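Side-chain contacts in bifunctional endomannanase/endoglucanase (Caldanaerobius polysaccharolyticus, PDB 3W0K), which probably hydrolyses internal linkages in mannan and cellulose chains as a family 5 glycoside hydrolase: residues D99-D104 with A152-R157; D109-Q114 with D133-P138. All blocks are in the same frame, centred on the assembly; numbering follows the deposited sequence.

How the interactions relate
Both contacts are buried and lie in the same part of the beta/alpha barrel, with centres about 8 Å apart. Interaction 1 sets the loop before helix 105-121 against helix 148-165. Interaction 2 sets helix 105-121 against the loop between strand 130-133 and helix 148-165, nearer the centre of the chain. Interaction 1 is mainly carbon on carbon between side chains. Interaction 2 adds an aromatic edge at a backbone carbonyl, and its loop leads to polar groups. The two contacts touch directly: L101 packs on F111 and W102 on V135. Nearer the surface, R157 of helix 148-165 makes a salt bridge with D109 of helix 105-121.

Interaction 1 of 2, residues D99-D104 with A152-R157; sequences DNLWLD and ASLIIR
L101 and L154 both hold CG anti to the backbone N (chi1 178° in L101), and the two side chains cross at about a right angle. The contact belongs to the outer layer of a (beta/alpha)8 barrel. It joins the loop between strand 78-83 and helix 105-121 to the next helix of the barrel, 148-165. L154 does the reaching, and one methyl carries the contact. Its CD2 lies 3.8 Å from L101 CG. L101 CD1 also touches it, and so does the backbone oxygen of L101. The indole of W102 meets the same methyl. W102 turns CG anti to its carbonyl carbon (chi1 -48°), which brings the six-membered ring round to L154. W102 CZ3 comes to 4.0 Å from L154 CD2, the methyl approaching the ring obliquely. L101 also packs within the loop: its CD2 sits 4.1 Å above one face of the W102 ring, toward the rim. The L154 methyl sits in the corner formed by L101 and W102, which touch each other. No hydrogen bond crosses the contact.

The loop has its own polar frame. N100 OD1 accepts from W102 N at 3.1 Å, an Asx turn, with the donor well above the carbonyl plane. The bond ties the backbone just before the indole. N100 ND2 is bonded to Y144 O, so both ends of this amide are used. Y89 meets W102 edge-to-face, and Q108 of helix 105-121 packs on L154. N100 O takes two backbone donors, L103 N and D104 N. The turn is closed by D104 OD2, which receives N100 N at 2.8 Å from above the carboxylate plane, in a nearly straight bond (166°).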
loop_
_atom_site.group_PDB
_atom_site.type_symbol
_atom_site.label_atom_id
_atom_site.label_comp_id
_atom_site.label_asym_id
_atom_site.label_seq_id
_atom_site.Cartn_x
_atom_site.Cartn_y
_atom_site.Cartn_z
ATOM N N ASP A 99 15.030 10.677 13.472
ATOM C CA ASP A 99 15.879 10.799 12.292
ATOM C C ASP A 99 15.117 10.990 10.989
ATOM O O ASP A 99 13.891 10.878 10.947
ATOM C CB ASP A 99 16.730 9.535 12.145
ATOM C CG ASP A 99 17.487 9.184 13.407
ATOM O OD1 ASP A 99 17.866 10.107 14.154
ATOM O OD2 ASP A 99 17.711 7.979 13.641
ATOM N N ASN A 100 15.877 11.263 9.931
ATOM C CA ASN A 100 15.345 11.429 8.584
ATOM C C ASN A 100 15.999 10.364 7.709
ATOM O O ASN A 100 17.171 10.472 7.342
ATOM C CB ASN A 100 15.661 12.816 8.022
ATOM C CG ASN A 100 15.254 12.955 6.563
ATOM O OD1 ASN A 100 14.522 12.118 6.028
ATOM N ND2 ASN A 100 15.749 13.995 5.905
ATOM N N LEU A 101 15.215 9.353 7.358
ATOM C CA LEU A 101 15.678 8.239 6.540
ATOM C C LEU A 101 16.341 8.640 5.226
ATOM O O LEU A 101 17.278 7.990 4.774
ATOM C CB LEU A 101 14.495 7.317 6.229
ATOM C CG LEU A 101 14.762 6.101 5.337
ATOM C CD1 LEU A 101 15.796 5.199 6.006
ATOM C CD2 LEU A 101 13.472 5.328 5.098
ATOM N N TRP A 102 15.877 9.732 4.633
ATOM C CA TRP A 102 16.404 10.146 3.344
ATOM C C TRP A 102 17.805 10.719 3.338
ATOM O O TRP A 102 18.456 10.716 2.300
ATOM C CB TRP A 102 15.406 11.079 2.652
ATOM C CG TRP A 102 14.035 10.491 2.710
ATOM C CD1 TRP A 102 12.971 10.963 3.423
ATOM C CD2 TRP A 102 13.624 9.231 2.162
ATOM N NE1 TRP A 102 11.933 10.067 3.372
ATOM C CE2 TRP A 102 12.303 8.996 2.604
ATOM C CE3 TRP A 102 14.247 8.276 1.349
ATOM C CZ2 TRP A 102 11.593 7.840 2.261
ATOM C CZ3 TRP A 102 13.540 7.125 1.008
ATOM C CH2 TRP A 102 12.228 6.918 1.464
ATOM N N LEU A 103 18.301 11.126 4.506
ATOM C CA LEU A 103 19.635 11.712 4.596
ATOM C C LEU A 103 20.533 11.169 5.698
ATOM O O LEU A 103 21.756 11.225 5.577
ATOM C CB LEU A 103 19.531 13.226 4.788
ATOM C CG LEU A 103 18.878 14.055 3.686
ATOM C CD1 LEU A 103 18.829 15.500 4.135
ATOM C CD2 LEU A 103 19.661 13.916 2.384
ATOM N N ASP A 104 19.938 10.683 6.782
ATOM C CA ASP A 104 20.719 10.198 7.921
ATOM C C ASP A 104 21.246 8.779 7.810
ATOM O O ASP A 104 20.474 7.819 7.742
ATOM C CB ASP A 104 19.915 10.341 9.217
ATOM C CG ASP A 104 19.492 11.771 9.491
ATOM O OD1 ASP A 104 20.110 12.706 8.937
ATOM O OD2 ASP A 104 18.542 11.959 10.272
ATOM N N ALA A 152 17.031 6.703 -4.878
ATOM C CA ALA A 152 17.491 5.567 -5.672
ATOM C C ALA A 152 18.684 4.875 -5.013
ATOM O O ALA A 152 18.732 3.649 -4.941
ATOM C CB ALA A 152 17.850 6.016 -7.091
ATOM N N SER A 153 19.629 5.664 -4.509
ATOM C CA SER A 153 20.807 5.103 -3.851
ATOM C C SER A 153 20.424 4.260 -2.638
ATOM O O SER A 153 20.964 3.169 -2.447
ATOM C CB SER A 153 21.782 6.212 -3.446
ATOM O OG SER A 153 22.374 6.805 -4.591
ATOM N N LEU A 154 19.469 4.743 -1.846
ATOM C CA LEU A 154 19.022 4.006 -0.668
ATOM C C LEU A 154 18.286 2.729 -1.066
ATOM O O LEU A 154 18.488 1.680 -0.462
ATOM C CB LEU A 154 18.126 4.870 0.225
ATOM C CG LEU A 154 17.626 4.183 1.505
ATOM C CD1 LEU A 154 18.798 3.713 2.366
ATOM C CD2 LEU A 154 16.730 5.141 2.281
ATOM N N ILE A 155 17.418 2.827 -2.070
ATOM C CA ILE A 155 16.675 1.663 -2.543
ATOM C C ILE A 155 17.643 0.600 -3.065
ATOM O O ILE A 155 17.525 -0.573 -2.723
ATOM C CB ILE A 155 15.666 2.055 -3.648
ATOM C CG1 ILE A 155 14.581 2.971 -3.069
ATOM C CG2 ILE A 155 15.044 0.813 -4.281
ATOM C CD1 ILE A 155 13.724 2.328 -1.981
ATOM N N ILE A 156 18.628 1.027 -3.852
ATOM C CA ILE A 156 19.620 0.108 -4.406
ATOM C C ILE A 156 20.429 -0.564 -3.294
ATOM O O ILE A 156 20.657 -1.776 -3.332
ATOM C CB ILE A 156 20.539 0.833 -5.417
ATOM C CG1 ILE A 156 19.735 1.195 -6.671
ATOM C CG2 ILE A 156 21.726 -0.049 -5.796
ATOM C CD1 ILE A 156 20.449 2.149 -7.609
ATOM N N ARG A 157 20.808 0.207 -2.277
ATOM C CA ARG A 157 21.563 -0.344 -1.157
ATOM C C ARG A 157 20.735 -1.410 -0.434
ATOM O O ARG A 157 21.235 -2.484 -0.112
ATOM C CB ARG A 157 21.949 0.755 -0.159
ATOM C CG ARG A 157 22.687 0.202 1.049
ATOM C CD ARG A 157 22.904 1.219 2.153
ATOM N NE ARG A 157 23.460 0.550 3.326
ATOM C CZ ARG A 157 23.510 1.067 4.549
ATOM N NH1 ARG A 157 23.039 2.287 4.790
ATOM N NH2 ARG A 157 23.994 0.337 5.547
#

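Interaction 2 of 2, residues D109-Q114 with D133-P138; sequences DGFVYQ and DLVNEP
The ring of F111 points from helix 105-121 into the loop 133-138 and presents its far edge to the backbone carbonyl of L134. L134 O lies near the ring plane, 3.4 Å from F111 CE1 and equally 3.4 Å from F111 CZ. The slightly positive C-H edge of the ring probably suits this oxygen, though no hydrogen bond is formed there. The oxygen also accepts from W115 NE1, on the same helix as F111, and the W115 ring stands edge-to-face to F111. V135 comes in differently. Its side chain crosses F111 at about a right angle, and V135 CB is 4.0 Å from F111 CZ, obliquely placed against the ring. The L134 side chain also touches the ring, its CB 4.2 Å from F111 CZ. The phenylalanine reaches this far because CG is anti to the backbone N (chi1 178°). In the (beta/alpha)8 barrel, the loop here leaves the C-terminal end of strand 130-133, the side where family 5 enzymes carry their active site. An alanine in place of F111 is likely to open a gap beside V135 and take the phenyl edge away from the L134 carbonyl, which would keep its bond from W115.

Beyond the two residues that meet the ring, the loop turns polar. N136-E137-P138 matches the Asn-Glu-Pro signature of the family, whose glutamate serves as acid/base in relatives. N136 ND2 donates to E137 OE1 at 3.1 Å and meets it from above the carboxylate plane. A Tris molecule, probably from the crystallisation liquor, is hydrogen-bonded to the same OE1, while R196 forms a salt bridge with E137 OE2.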
loop_
_atom_site.group_PDB
_atom_site.type_symbol
_atom_site.label_atom_id
_atom_site.label_comp_id
_atom_site.label_asym_id
_atom_site.label_seq_id
_atom_site.Cartn_x
_atom_site.Cartn_y
_atom_site.Cartn_z
ATOM N N ASP A 109 21.095 2.917 8.095
ATOM C CA ASP A 109 21.694 1.681 8.596
ATOM C C ASP A 109 20.642 0.857 9.338
ATOM O O ASP A 109 20.601 -0.367 9.207
ATOM C CB ASP A 109 22.874 1.979 9.529
ATOM C CG ASP A 109 24.108 2.472 8.787
ATOM O OD1 ASP A 109 24.152 2.395 7.541
ATOM O OD2 ASP A 109 25.051 2.936 9.466
ATOM N N GLY A 110 19.796 1.536 10.113
ATOM C CA GLY A 110 18.745 0.858 10.856
ATOM C C GLY A 110 17.717 0.244 9.921
ATOM O O GLY A 110 17.246 -0.867 10.148
ATOM N N PHE A 111 17.391 0.980 8.862
ATOM C CA PHE A 111 16.427 0.560 7.845
ATOM C C PHE A 111 16.927 -0.690 7.125
ATOM O O PHE A 111 16.196 -1.673 6.993
ATOM C CB PHE A 111 16.236 1.707 6.845
ATOM C CG PHE A 111 15.303 1.394 5.707
ATOM C CD1 PHE A 111 13.932 1.307 5.918
ATOM C CD2 PHE A 111 15.792 1.251 4.410
ATOM C CE1 PHE A 111 13.062 1.088 4.854
ATOM C CE2 PHE A 111 14.925 1.032 3.337
ATOM C CZ PHE A 111 13.559 0.951 3.559
ATOM N N VAL A 112 18.169 -0.639 6.648
ATOM C CA VAL A 112 18.768 -1.771 5.951
ATOM C C VAL A 112 18.842 -2.986 6.881
ATOM O O VAL A 112 18.540 -4.108 6.467
ATOM C CB VAL A 112 20.172 -1.405 5.396
ATOM C CG1 VAL A 112 20.874 -2.643 4.827
ATOM C CG2 VAL A 112 20.032 -0.344 4.316
ATOM N N TYR A 113 19.195 -2.751 8.143
ATOM C CA TYR A 113 19.289 -3.823 9.132
ATOM C C TYR A 113 17.938 -4.512 9.333
ATOM O O TYR A 113 17.879 -5.740 9.425
ATOM C CB TYR A 113 19.817 -3.273 10.462
ATOM C CG TYR A 113 19.731 -4.239 11.625
ATOM C CD1 TYR A 113 20.575 -5.346 11.706
ATOM C CD2 TYR A 113 18.802 -4.042 12.646
ATOM C CE1 TYR A 113 20.493 -6.234 12.777
ATOM C CE2 TYR A 113 18.713 -4.922 13.718
ATOM C CZ TYR A 113 19.558 -6.013 13.778
ATOM O OH TYR A 113 19.454 -6.889 14.833
ATOM N N GLN A 114 16.861 -3.725 9.381
ATOM C CA GLN A 114 15.506 -4.262 9.552
ATOM C C GLN A 114 15.200 -5.228 8.417
ATOM O O GLN A 114 14.721 -6.340 8.644
ATOM C CB GLN A 114 14.454 -3.148 9.489
ATOM C CG GLN A 114 14.657 -1.984 10.429
ATOM C CD GLN A 114 14.373 -2.328 11.866
ATOM O OE1 GLN A 114 15.283 -2.408 12.687
ATOM N NE2 GLN A 114 13.101 -2.514 12.185
ATOM N N ASP A 133 7.899 -4.948 0.629
ATOM C CA ASP A 133 7.601 -3.602 0.119
ATOM C C ASP A 133 8.424 -2.690 1.035
ATOM O O ASP A 133 8.020 -2.381 2.155
ATOM C CB ASP A 133 6.096 -3.344 0.255
ATOM C CG ASP A 133 5.655 -2.023 -0.347
ATOM O OD1 ASP A 133 6.457 -1.328 -1.010
ATOM O OD2 ASP A 133 4.472 -1.684 -0.151
ATOM N N LEU A 134 9.575 -2.252 0.529
ATOM C CA LEU A 134 10.550 -1.485 1.306
ATOM C C LEU A 134 10.114 -0.365 2.238
ATOM O O LEU A 134 10.410 -0.400 3.437
ATOM C CB LEU A 134 11.706 -1.035 0.408
ATOM C CG LEU A 134 12.343 -2.158 -0.420
ATOM C CD1 LEU A 134 13.637 -1.647 -1.039
ATOM C CD2 LEU A 134 12.641 -3.384 0.445
ATOM N N VAL A 135 9.433 0.638 1.703
ATOM C CA VAL A 135 8.989 1.742 2.537
ATOM C C VAL A 135 7.752 2.373 1.923
ATOM O O VAL A 135 7.715 2.682 0.732
ATOM C CB VAL A 135 10.134 2.781 2.778
ATOM C CG1 VAL A 135 10.712 3.282 1.457
ATOM C CG2 VAL A 135 9.630 3.939 3.636
ATOM N N ASN A 136 6.718 2.524 2.740
ATOM C CA ASN A 136 5.474 3.086 2.251
ATOM C C ASN A 136 5.551 4.536 1.808
ATOM O O ASN A 136 6.106 5.383 2.500
ATOM C CB ASN A 136 4.371 2.963 3.307
ATOM C CG ASN A 136 3.057 3.564 2.836
ATOM O OD1 ASN A 136 2.341 2.958 2.048
ATOM N ND2 ASN A 136 2.760 4.779 3.288
ATOM N N GLU A 137 4.991 4.789 0.629
ATOM C CA GLU A 137 4.866 6.123 0.053
ATOM C C GLU A 137 5.918 7.193 0.377
ATOM O O GLU A 137 5.672 8.084 1.198
ATOM C CB GLU A 137 3.468 6.657 0.406
ATOM C CG GLU A 137 2.327 5.749 -0.077
ATOM C CD GLU A 137 0.972 6.048 0.557
ATOM O OE1 GLU A 137 0.916 6.639 1.657
ATOM O OE2 GLU A 137 -0.056 5.660 -0.043
ATOM N N PRO A 138 7.107 7.113 -0.252
ATOM C CA PRO A 138 8.170 8.101 -0.019
ATOM C C PRO A 138 7.618 9.494 -0.342
ATOM O O PRO A 138 6.662 9.628 -1.111
ATOM C CB PRO A 138 9.253 7.677 -1.014
ATOM C CG PRO A 138 9.074 6.202 -1.093
ATOM C CD PRO A 138 7.570 6.048 -1.157
#